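PDB 4ZQU: CdiI toxin from Salmonella enterica subsp. enterica serovar Rubislaw str. ATCC 10717, which acts as the immunity protein of a contact-dependent growth inhibition system, neutralizing its cognate CdiA toxin. Local coordinates for residues Phe18-Thr23 against Asp95-Lys100; Leu48-Met53 against Gly167-Leu172. All coordinates share one frame; numbering follows the deposited sequence.

Contact 1: Phe18-Thr23 against Asp95-Lys100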
loop_
_atom_site.group_PDB
_atom_site.type_symbol
_atom_site.label_atom_id
_atom_site.label_comp_id
_atom_site.label_asym_id
_atom_site.label_seq_id
_atom_site.Cartn_x
_atom_site.Cartn_y
_atom_site.Cartn_z
ATOM N N PHE B 18 -1.966 6.852 22.817
ATOM C CA PHE B 18 -2.300 8.003 21.981
ATOM C C PHE B 18 -3.142 7.691 20.750
ATOM O O PHE B 18 -3.337 6.533 20.378
ATOM C CB PHE B 18 -1.013 8.712 21.533
ATOM C CG PHE B 18 -0.146 7.893 20.606
ATOM C CD1 PHE B 18 -0.346 7.918 19.232
ATOM C CD2 PHE B 18 0.878 7.104 21.111
ATOM C CE1 PHE B 18 0.453 7.170 18.385
ATOM C CE2 PHE B 18 1.680 6.355 20.266
ATOM C CZ PHE B 18 1.465 6.388 18.903
ATOM N N ILE B 19 -3.637 8.757 20.129
ATOM C CA ILE B 19 -4.254 8.702 18.811
ATOM C C ILE B 19 -3.486 9.631 17.874
ATOM O O ILE B 19 -3.280 10.804 18.189
ATOM C CB ILE B 19 -5.731 9.115 18.848
ATOM C CG1 ILE B 19 -6.530 8.164 19.738
ATOM C CG2 ILE B 19 -6.310 9.147 17.442
ATOM C CD1 ILE B 19 -8.007 8.473 19.770
ATOM N N CYS B 20 -3.061 9.107 16.729
ATOM C CA CYS B 20 -2.195 9.859 15.827
ATOM C C CYS B 20 -2.797 10.024 14.438
ATOM O O CYS B 20 -3.008 9.045 13.726
ATOM C CB CYS B 20 -0.832 9.173 15.717
ATOM S SG CYS B 20 0.389 10.085 14.749
ATOM N N VAL B 21 -3.055 11.271 14.050
ATOM C CA VAL B 21 -3.597 11.567 12.728
ATOM C C VAL B 21 -2.567 12.284 11.857
ATOM O O VAL B 21 -2.096 13.367 12.203
ATOM C CB VAL B 21 -4.869 12.431 12.816
ATOM C CG1 VAL B 21 -5.424 12.697 11.426
ATOM C CG2 VAL B 21 -5.913 11.756 13.692
ATOM N N ASP B 22 -2.224 11.667 10.729
ATOM C CA ASP B 22 -1.258 12.233 9.789
ATOM C C ASP B 22 -1.886 12.516 8.433
ATOM O O ASP B 22 -2.798 11.814 8.005
ATOM C CB ASP B 22 -0.068 11.290 9.592
ATOM C CG ASP B 22 0.839 11.234 10.793
ATOM O OD1 ASP B 22 0.708 10.276 11.582
ATOM O OD2 ASP B 22 1.686 12.138 10.942
ATOM N N THR B 23 -1.379 13.538 7.755
ATOM C CA THR B 23 -1.777 13.818 6.385
ATOM C C THR B 23 -1.123 12.835 5.417
ATOM O O THR B 23 0.091 12.641 5.443
ATOM C CB THR B 23 -1.397 15.252 5.972
ATOM O OG1 THR B 23 -2.146 16.193 6.748
ATOM C CG2 THR B 23 -1.683 15.478 4.502
ATOM N N ASP B 95 10.856 6.091 9.014
ATOM C CA ASP B 95 11.731 5.771 10.136
ATOM C C ASP B 95 11.824 6.938 11.111
ATOM O O ASP B 95 11.957 6.739 12.319
ATOM C CB ASP B 95 13.125 5.384 9.639
ATOM C CG ASP B 95 13.135 4.057 8.903
ATOM O OD1 ASP B 95 12.262 3.208 9.185
ATOM O OD2 ASP B 95 14.022 3.858 8.047
ATOM N N GLU B 96 11.753 8.155 10.583
ATOM C CA GLU B 96 11.727 9.346 11.423
ATOM C C GLU B 96 10.373 9.499 12.101
ATOM O O GLU B 96 10.285 9.934 13.249
ATOM C CB GLU B 96 12.054 10.593 10.604
ATOM C CG GLU B 96 13.513 10.689 10.219
ATOM C CD GLU B 96 14.426 10.644 11.429
ATOM O OE1 GLU B 96 14.048 11.199 12.484
ATOM O OE2 GLU B 96 15.518 10.047 11.326
ATOM N N TRP B 97 9.319 9.138 11.379
ATOM C CA TRP B 97 7.977 9.147 11.937
ATOM C C TRP B 97 7.899 8.186 13.115
ATOM O O TRP B 97 7.331 8.510 14.158
ATOM C CB TRP B 97 6.953 8.768 10.867
ATOM C CG TRP B 97 5.550 8.714 11.369
ATOM C CD1 TRP B 97 4.655 9.742 11.406
ATOM C CD2 TRP B 97 4.872 7.570 11.900
ATOM N NE1 TRP B 97 3.460 9.309 11.931
ATOM C CE2 TRP B 97 3.568 7.980 12.243
ATOM C CE3 TRP B 97 5.241 6.239 12.121
ATOM C CZ2 TRP B 97 2.631 7.105 12.794
ATOM C CZ3 TRP B 97 4.309 5.372 12.670
ATOM C CH2 TRP B 97 3.021 5.808 12.999
ATOM N N VAL B 98 8.487 7.006 12.938
ATOM C CA VAL B 98 8.516 5.986 13.978
ATOM C C VAL B 98 9.370 6.431 15.158
ATOM O O VAL B 98 8.959 6.304 16.312
ATOM C CB VAL B 98 9.061 4.646 13.443
ATOM C CG1 VAL B 98 9.275 3.660 14.584
ATOM C CG2 VAL B 98 8.121 4.063 12.399
ATOM N N LYS B 99 10.555 6.957 14.860
ATOM C CA LYS B 99 11.504 7.357 15.893
ATOM C C LYS B 99 10.939 8.453 16.791
ATOM O O LYS B 99 11.093 8.398 18.010
ATOM C CB LYS B 99 12.819 7.823 15.261
ATOM C CG LYS B 99 13.897 8.188 16.273
ATOM C CD LYS B 99 15.102 8.838 15.607
ATOM C CE LYS B 99 15.749 7.904 14.600
ATOM N NZ LYS B 99 16.841 8.571 13.837
ATOM N N LYS B 100 10.279 9.438 16.188
ATOM C CA LYS B 100 9.703 10.549 16.945
ATOM C C LYS B 100 8.655 10.085 17.955
ATOM O O LYS B 100 8.490 10.696 19.009
ATOM C CB LYS B 100 9.079 11.579 16.000
ATOM C CG LYS B 100 10.080 12.524 15.362
ATOM C CD LYS B 100 9.384 13.715 14.721
ATOM C CE LYS B 100 10.391 14.707 14.157
ATOM N NZ LYS B 100 11.241 14.096 13.097
#

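Contact 2: Leu48-Met53 against Gly167-Leu172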
loop_
_atom_site.group_PDB
_atom_site.type_symbol
_atom_site.label_atom_id
_atom_site.label_comp_id
_atom_site.label_asym_id
_atom_site.label_seq_id
_atom_site.Cartn_x
_atom_site.Cartn_y
_atom_site.Cartn_z
ATOM N N LEU B 48 -15.460 16.195 18.471
ATOM C CA LEU B 48 -15.358 17.485 17.801
ATOM C C LEU B 48 -13.905 17.765 17.441
ATOM O O LEU B 48 -13.583 18.007 16.278
ATOM C CB LEU B 48 -15.918 18.603 18.687
ATOM C CG LEU B 48 -16.216 19.975 18.065
ATOM C CD1 LEU B 48 -17.209 20.732 18.930
ATOM C CD2 LEU B 48 -14.961 20.812 17.865
ATOM N N ASP B 49 -13.038 17.738 18.450
ATOM C CA ASP B 49 -11.617 18.019 18.262
ATOM C C ASP B 49 -10.959 16.986 17.365
ATOM O O ASP B 49 -10.247 17.332 16.423
ATOM C CB ASP B 49 -10.897 18.070 19.609
ATOM C CG ASP B 49 -11.312 19.259 20.446
ATOM O OD1 ASP B 49 -11.798 20.253 19.866
ATOM O OD2 ASP B 49 -11.150 19.200 21.683
ATOM N N LEU B 50 -11.199 15.715 17.670
ATOM C CA LEU B 50 -10.688 14.614 16.864
ATOM C C LEU B 50 -11.112 14.753 15.406
ATOM O O LEU B 50 -10.347 14.446 14.495
ATOM C CB LEU B 50 -11.176 13.277 17.422
ATOM C CG LEU B 50 -10.844 12.040 16.587
ATOM C CD1 LEU B 50 -9.336 11.855 16.495
ATOM C CD2 LEU B 50 -11.521 10.801 17.159
ATOM N N GLY B 51 -12.335 15.228 15.197
ATOM C CA GLY B 51 -12.866 15.412 13.860
ATOM C C GLY B 51 -12.263 16.607 13.152
ATOM O O GLY B 51 -12.104 16.601 11.933
ATOM N N GLU B 52 -11.936 17.644 13.915
ATOM C CA GLU B 52 -11.270 18.808 13.349
ATOM C C GLU B 52 -9.806 18.484 13.080
ATOM O O GLU B 52 -9.182 19.075 12.200
ATOM C CB GLU B 52 -11.395 20.017 14.278
ATOM C CG GLU B 52 -12.798 20.600 14.341
ATOM C CD GLU B 52 -12.853 21.902 15.109
ATOM O OE1 GLU B 52 -11.835 22.272 15.731
ATOM O OE2 GLU B 52 -13.914 22.560 15.086
ATOM N N MET B 53 -9.267 17.540 13.847
ATOM C CA MET B 53 -7.924 17.019 13.606
ATOM C C MET B 53 -7.874 16.296 12.271
ATOM O O MET B 53 -6.921 16.435 11.509
ATOM C CB MET B 53 -7.495 16.067 14.727
ATOM C CG MET B 53 -7.076 16.749 16.018
ATOM S SD MET B 53 -6.985 15.607 17.413
ATOM C CE MET B 53 -6.058 14.242 16.712
ATOM N N GLY B 167 -17.437 9.016 13.616
ATOM C CA GLY B 167 -17.313 7.971 12.619
ATOM C C GLY B 167 -15.966 7.282 12.686
ATOM O O GLY B 167 -15.853 6.082 12.433
ATOM N N LEU B 168 -14.938 8.048 13.034
ATOM C CA LEU B 168 -13.589 7.514 13.150
ATOM C C LEU B 168 -13.503 6.488 14.272
ATOM O O LEU B 168 -12.884 5.437 14.116
ATOM C CB LEU B 168 -12.583 8.643 13.385
ATOM C CG LEU B 168 -11.111 8.247 13.511
ATOM C CD1 LEU B 168 -10.688 7.357 12.355
ATOM C CD2 LEU B 168 -10.243 9.490 13.571
ATOM N N ARG B 169 -14.135 6.793 15.399
ATOM C CA ARG B 169 -14.136 5.877 16.533
ATOM C C ARG B 169 -14.925 4.613 16.215
ATOM O O ARG B 169 -14.606 3.531 16.706
ATOM C CB ARG B 169 -14.702 6.564 17.773
ATOM C CG ARG B 169 -13.874 7.754 18.213
ATOM C CD ARG B 169 -13.494 7.639 19.672
ATOM N NE ARG B 169 -12.607 8.718 20.091
ATOM C CZ ARG B 169 -11.992 8.758 21.269
ATOM N NH1 ARG B 169 -12.171 7.774 22.141
ATOM N NH2 ARG B 169 -11.197 9.775 21.573
ATOM N N LEU B 170 -15.950 4.758 15.381
ATOM C CA LEU B 170 -16.729 3.617 14.927
ATOM C C LEU B 170 -15.862 2.691 14.085
ATOM O O LEU B 170 -15.991 1.471 14.153
ATOM C CB LEU B 170 -17.949 4.077 14.128
ATOM C CG LEU B 170 -18.785 2.976 13.472
ATOM C CD1 LEU B 170 -19.281 1.980 14.509
ATOM C CD2 LEU B 170 -19.948 3.576 12.702
ATOM N N ALA B 171 -14.971 3.279 13.296
ATOM C CA ALA B 171 -14.072 2.497 12.459
ATOM C C ALA B 171 -12.962 1.870 13.295
ATOM O O ALA B 171 -12.502 0.767 12.999
ATOM C CB ALA B 171 -13.487 3.359 11.362
ATOM N N LEU B 172 -12.540 2.577 14.341
ATOM C CA LEU B 172 -11.504 2.077 15.239
ATOM C C LEU B 172 -11.985 0.860 16.022
ATOM O O LEU B 172 -11.189 0.004 16.406
ATOM C CB LEU B 172 -11.051 3.175 16.204
ATOM C CG LEU B 172 -10.110 4.244 15.643
ATOM C CD1 LEU B 172 -9.955 5.401 16.621
ATOM C CD2 LEU B 172 -8.752 3.641 15.312
#

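Contact 1: Phe18-Thr23 against Asp95-Lys100
W97 of helix 87-105 reaches across to D22 and C20 of strand 19-26 in a buried helix-on-sheet contact built on one polar bond and one sulfur-aromatic approach. The indole N-H of W97 points to the D22 carboxylate, with NE1 2.9 Å from OD1 and an N-H...O angle of 149°, a moderately bent hydrogen bond. OD1 sits at the pyrrole edge of the indole, slightly tilted out of the ring plane, whereas the donor comes down from above the carboxylate plane. The two flat groups are turned strongly against each other, their planes 66° apart. With W97 CG opposite the backbone N (chi1 178°), the indole stretches away from its helix, and a chi2 close to perpendicular turns the NE1 edge toward the strand. V98 CG2, from the next residue of the same helix, lies in the ring plane at the other edge, 3.6 Å from W97 CE3. This is an alpha+beta fold with helices packed on an antiparallel sheet: alternation along the strand sends C20 and D22 to the side of helix 87-105 and V21 to the reverse side. C20 SG adds the second touch, 4.2 Å from W97 CZ2, approaching the ring obliquely and lying 5.2 Å from the centroid of its five-membered part. Q38 of strand 30-41 completes the polar cluster, donating its side-chain NE2 to D22 OD2 and also touching W97. Both carboxylate oxygens of this buried aspartate therefore receive an N-H, which fixes the rotation of the group and would probably help to keep it ionised. Just ahead of the strand, F18 stacks its ring on Y105 at the end of helix 87-105.

Contact 2: Leu48-Met53 against Gly167-Leu172
Two helices, 47-59 and the C-terminal 161-172, meet on one side of the antiparallel sheet through L50, whose two methyls are divided between L168 and R169. L50 CD1 lies 3.9 Å from L168 CD2, and the branch point CG of L50 is almost as near that methyl, at 4.0 Å. The two leucines cross at about a right angle, each held out from its helix by a trans first torsion (174° for L50). The other methyl, L50 CD2, is 3.8 Å from R169 NE, meeting the guanidinium at its edge near the plane, and 4.0 Å from R169 CG. Side-chain van der Waals touches alone make the contact. In this alpha+beta fold both helices pack against the same face of the sheet, and L168 continues from L50 down to it, resting on I122, C120 and I131 of two adjacent strands. R169 instead starts off to the side, and a bend at chi2 (-127°) brings its NE up to L50 CD2, the two side chains crossing at a slant. Its NH1 makes a weak hydrogen bond to P43 O, and NE a long, weak ion pair with D47 at the start of helix 47-59; V45 touches both L50 and R169.

How the contacts relate
Along the chain the segments alternate, 18-23, 48-53, 95-100 and then 167-172, so the two contacts interlock and draw sequence-distant parts into one alpha+beta body. Their centres are about 17 Å apart, on opposite faces of the antiparallel sheet: helix 87-105 belongs to contact 1, helices 47-59 and 161-172 to contact 2. Strand 19-26 joins them. Its I19 and V21 face contact 2, where V21 CG2 packs 3.9 Å from M53 CE and I19 CD1 3.9 Å from R169 NH2. Since the partner chain of the toxin-immunity complex touches none of these segments, both contacts belong to the internal framework of the immunity protein.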